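Local structure of luciferase-like monooxygenase (Streptomyces bottropensis, 4US5) at residues B[51-56]-B[253-258]. The protein probably acts as a flavin-dependent monooxygenase of the bacterial luciferase-like family, inserting one atom of molecular oxygen into its substrate. Sequence-based numbering, arbitrary orientation.
Sequences EIFNAV and GDVRLL. With NA (sodium ion), chain Q.
Ile52 and Phe53, the middle residues of a type I turn from Glu51 to Asn54, meet Val255, Arg256 and Leu257 by van der Waals contact; no hydrogen bond crosses. At the start of the turn, Glu51 O binds a sodium ion at 3.0 Å. Ile52 carries CG1 between its backbone N and carbonyl carbon (chi1 58°), and with the chain extended beyond CG1 (chi2 165°) this brings Ile52 CD1 to the other loop, 3.8 Å from Val255 O. Leu257 CD2 approaches Ile52 O at 3.3 Å, a close methyl contact, and the same methyl lies 4.2 Å from Ile52 CD1. Phe53 presents its ring edge to Val255, with Phe53 CE2 3.9 Å from Val255 CG1 near the ring plane, while Glu51 CB lies over one ring face, offset toward the rim; Phe246 of helix 233-251 adds an edge-to-face ring contact. Asn54 closes the turn: its backbone bond, Asn54 N to Glu51 O, is weak at 3.3 Å, but Asn54 ND2 also reaches Glu51 OE1 at 2.8 Å, with the acceptor only 8° out of the amide plane. Asn54 O binds the same sodium at 2.8 Å, with His48 O of the same chain and Ser159 OG of the second subunit as further ligands. The contact thus joins the loops following strand 42-45 and helix 233-251 at the surface of a TIM-barrel-like fold, as in the luciferase-like family, beside a sodium site at the subunit interface.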
ATOM      1  N   GLU B  51      -5.050  13.166  12.056  1.00 26.31           N
ATOM      2  CA  GLU B  51      -6.119  14.153  11.965  1.00 27.68           C
ATOM      3  C   GLU B  51      -7.438  13.382  11.941  1.00 29.01           C
ATOM      4  O   GLU B  51      -7.633  12.511  11.076  1.00 27.09           O
ATOM      5  CB  GLU B  51      -5.974  14.996  10.704  1.00 29.01           C
ATOM      6  CG  GLU B  51      -4.820  15.986  10.773  1.00 31.44           C
ATOM      7  CD  GLU B  51      -4.576  16.747   9.490  1.00 32.57           C
ATOM      8  OE1 GLU B  51      -5.098  16.364   8.411  1.00 31.20           O
ATOM      9  OE2 GLU B  51      -3.753  17.713   9.544  1.00 32.96           O
ATOM     10  N   ILE B  52      -8.332  13.654  12.898  1.00 28.26           N
ATOM     11  CA  ILE B  52      -9.599  12.939  12.929  1.00 25.59           C
ATOM     12  C   ILE B  52     -10.418  13.265  11.691  1.00 23.18           C
ATOM     13  O   ILE B  52     -11.324  12.512  11.337  1.00 19.73           O
ATOM     14  CB  ILE B  52     -10.439  13.197  14.226  1.00 26.31           C
ATOM     15  CG1 ILE B  52     -10.749  14.691  14.439  1.00 27.55           C
ATOM     16  CG2 ILE B  52      -9.722  12.624  15.436  1.00 31.09           C
ATOM     17  CD1 ILE B  52     -11.855  14.917  15.473  1.00 29.40           C
ATOM     18  N   PHE B  53     -10.122  14.384  11.041  1.00 21.01           N
ATOM     19  CA  PHE B  53     -10.988  14.833   9.954  1.00 20.08           C
ATOM     20  C   PHE B  53     -10.445  14.444   8.566  1.00 20.14           C
ATOM     21  O   PHE B  53     -11.078  14.788   7.588  1.00 16.74           O
ATOM     22  CB  PHE B  53     -11.208  16.355   9.993  1.00 21.97           C
ATOM     23  CG  PHE B  53      -9.925  17.140  10.131  1.00 22.96           C
ATOM     24  CD1 PHE B  53      -9.201  17.506   9.009  1.00 24.83           C
ATOM     25  CD2 PHE B  53      -9.461  17.511  11.381  1.00 22.63           C
ATOM     26  CE1 PHE B  53      -8.001  18.227   9.136  1.00 27.15           C
ATOM     27  CE2 PHE B  53      -8.295  18.233  11.517  1.00 26.03           C
ATOM     28  CZ  PHE B  53      -7.549  18.579  10.391  1.00 25.42           C
ATOM     29  N   ASN B  54      -9.332  13.714   8.501  1.00 18.06           N
ATOM     30  CA  ASN B  54      -8.849  13.157   7.220  1.00 20.08           C
ATOM     31  C   ASN B  54      -8.529  11.681   7.419  1.00 20.05           C
ATOM     32  O   ASN B  54      -7.804  11.316   8.358  1.00 19.45           O
ATOM     33  CB  ASN B  54      -7.634  13.919   6.744  1.00 21.86           C
ATOM     34  CG  ASN B  54      -7.970  15.284   6.187  1.00 23.96           C
ATOM     35  OD1 ASN B  54      -8.924  15.461   5.430  1.00 25.23           O
ATOM     36  ND2 ASN B  54      -7.124  16.263   6.496  1.00 26.30           N
ATOM     37  N   ALA B  55      -8.995  10.841   6.503  1.00 18.35           N
ATOM     38  CA  ALA B  55      -9.000   9.370   6.705  1.00 17.67           C
ATOM     39  C   ALA B  55      -7.785   8.576   6.174  1.00 18.60           C
ATOM     40  O   ALA B  55      -7.691   7.388   6.433  1.00 20.07           O
ATOM     41  CB  ALA B  55     -10.257   8.786   6.105  1.00 16.56           C
ATOM     42  N   VAL B  56      -6.901   9.204   5.406  1.00 17.07           N
ATOM     43  CA  VAL B  56      -5.869   8.466   4.697  1.00 16.95           C
ATOM     44  C   VAL B  56      -4.459   8.938   5.036  1.00 16.75           C
ATOM     45  O   VAL B  56      -3.960   9.926   4.469  1.00 17.67           O
ATOM     46  CB  VAL B  56      -6.018   8.555   3.163  1.00 19.86           C
ATOM     47  CG1 VAL B  56      -4.933   7.722   2.480  1.00 18.84           C
ATOM     48  CG2 VAL B  56      -7.364   8.048   2.744  1.00 20.50           C
ATOM     49  N   GLY B 253      -9.604  26.715  17.828  1.00 27.40           N
ATOM     50  CA  GLY B 253      -9.060  25.471  18.383  1.00 28.58           C
ATOM     51  C   GLY B 253     -10.087  24.355  18.563  1.00 24.92           C
ATOM     52  O   GLY B 253      -9.854  23.415  19.310  1.00 27.64           O
ATOM     53  N   ASP B 254     -11.199  24.467  17.846  1.00 26.25           N
ATOM     54  CA  ASP B 254     -12.304  23.533  17.918  1.00 25.45           C
ATOM     55  C   ASP B 254     -12.117  22.579  16.739  1.00 26.67           C
ATOM     56  O   ASP B 254     -12.489  22.900  15.599  1.00 26.47           O
ATOM     57  CB  ASP B 254     -13.599  24.311  17.837  1.00 23.11           C
ATOM     58  CG  ASP B 254     -14.835  23.447  17.838  1.00 23.47           C
ATOM     59  OD1 ASP B 254     -14.735  22.224  18.003  1.00 24.74           O
ATOM     60  OD2 ASP B 254     -15.925  24.023  17.650  1.00 23.41           O
ATOM     61  N   VAL B 255     -11.570  21.404  17.033  1.00 26.51           N
ATOM     62  CA  VAL B 255     -11.219  20.402  16.013  1.00 28.71           C
ATOM     63  C   VAL B 255     -12.252  19.304  15.963  1.00 26.98           C
ATOM     64  O   VAL B 255     -12.299  18.439  16.833  1.00 27.04           O
ATOM     65  CB  VAL B 255      -9.821  19.792  16.309  1.00 27.75           C
ATOM     66  CG1 VAL B 255      -9.418  18.787  15.220  1.00 33.30           C
ATOM     67  CG2 VAL B 255      -8.782  20.905  16.405  1.00 29.86           C
ATOM     68  N   ARG B 256     -13.085  19.332  14.934  1.00 26.78           N
ATOM     69  CA  ARG B 256     -14.134  18.345  14.769  1.00 26.47           C
ATOM     70  C   ARG B 256     -14.268  17.939  13.311  1.00 27.26           C
ATOM     71  O   ARG B 256     -13.624  18.502  12.436  1.00 24.48           O
ATOM     72  CB  ARG B 256     -15.465  18.883  15.300  1.00 26.40           C
ATOM     73  CG  ARG B 256     -15.491  18.951  16.822  1.00 27.16           C
ATOM     74  CD  ARG B 256     -16.896  19.306  17.315  1.00 25.89           C
ATOM     75  NE  ARG B 256     -17.169  20.725  17.399  1.00 25.58           N
ATOM     76  CZ  ARG B 256     -18.381  21.286  17.498  1.00 24.20           C
ATOM     77  NH1 ARG B 256     -19.508  20.578  17.485  1.00 23.50           N
ATOM     78  NH2 ARG B 256     -18.456  22.587  17.584  1.00 26.76           N
ATOM     79  N   LEU B 257     -15.098  16.938  13.071  1.00 24.71           N
ATOM     80  CA  LEU B 257     -15.384  16.476  11.749  1.00 22.91           C
ATOM     81  C   LEU B 257     -16.086  17.574  10.949  1.00 23.27           C
ATOM     82  O   LEU B 257     -16.646  18.513  11.525  1.00 20.17           O
ATOM     83  CB  LEU B 257     -16.248  15.218  11.813  1.00 24.02           C
ATOM     84  CG  LEU B 257     -15.730  14.046  12.675  1.00 25.36           C
ATOM     85  CD1 LEU B 257     -16.678  12.869  12.525  1.00 26.74           C
ATOM     86  CD2 LEU B 257     -14.310  13.645  12.313  1.00 26.61           C
ATOM     87  N   LEU B 258     -16.055  17.463   9.601  1.00 20.00           N
ATOM     88  CA  LEU B 258     -16.736  18.444   8.772  1.00 21.44           C
ATOM     89  C   LEU B 258     -18.226  18.540   9.156  1.00 20.72           C
ATOM     90  O   LEU B 258     -18.929  17.535   9.196  1.00 20.18           O
ATOM     91  CB  LEU B 258     -16.617  18.116   7.281  1.00 20.18           C
ATOM     92  CG  LEU B 258     -15.302  18.348   6.549  1.00 21.94           C
ATOM     93  CD1 LEU B 258     -15.552  18.250   5.028  1.00 21.36           C
ATOM     94  CD2 LEU B 258     -14.680  19.666   6.877  1.00 26.59           C
TER
HETATM   95 NA    NA Q1340      -5.294  11.505   9.507  1.00 34.11          NA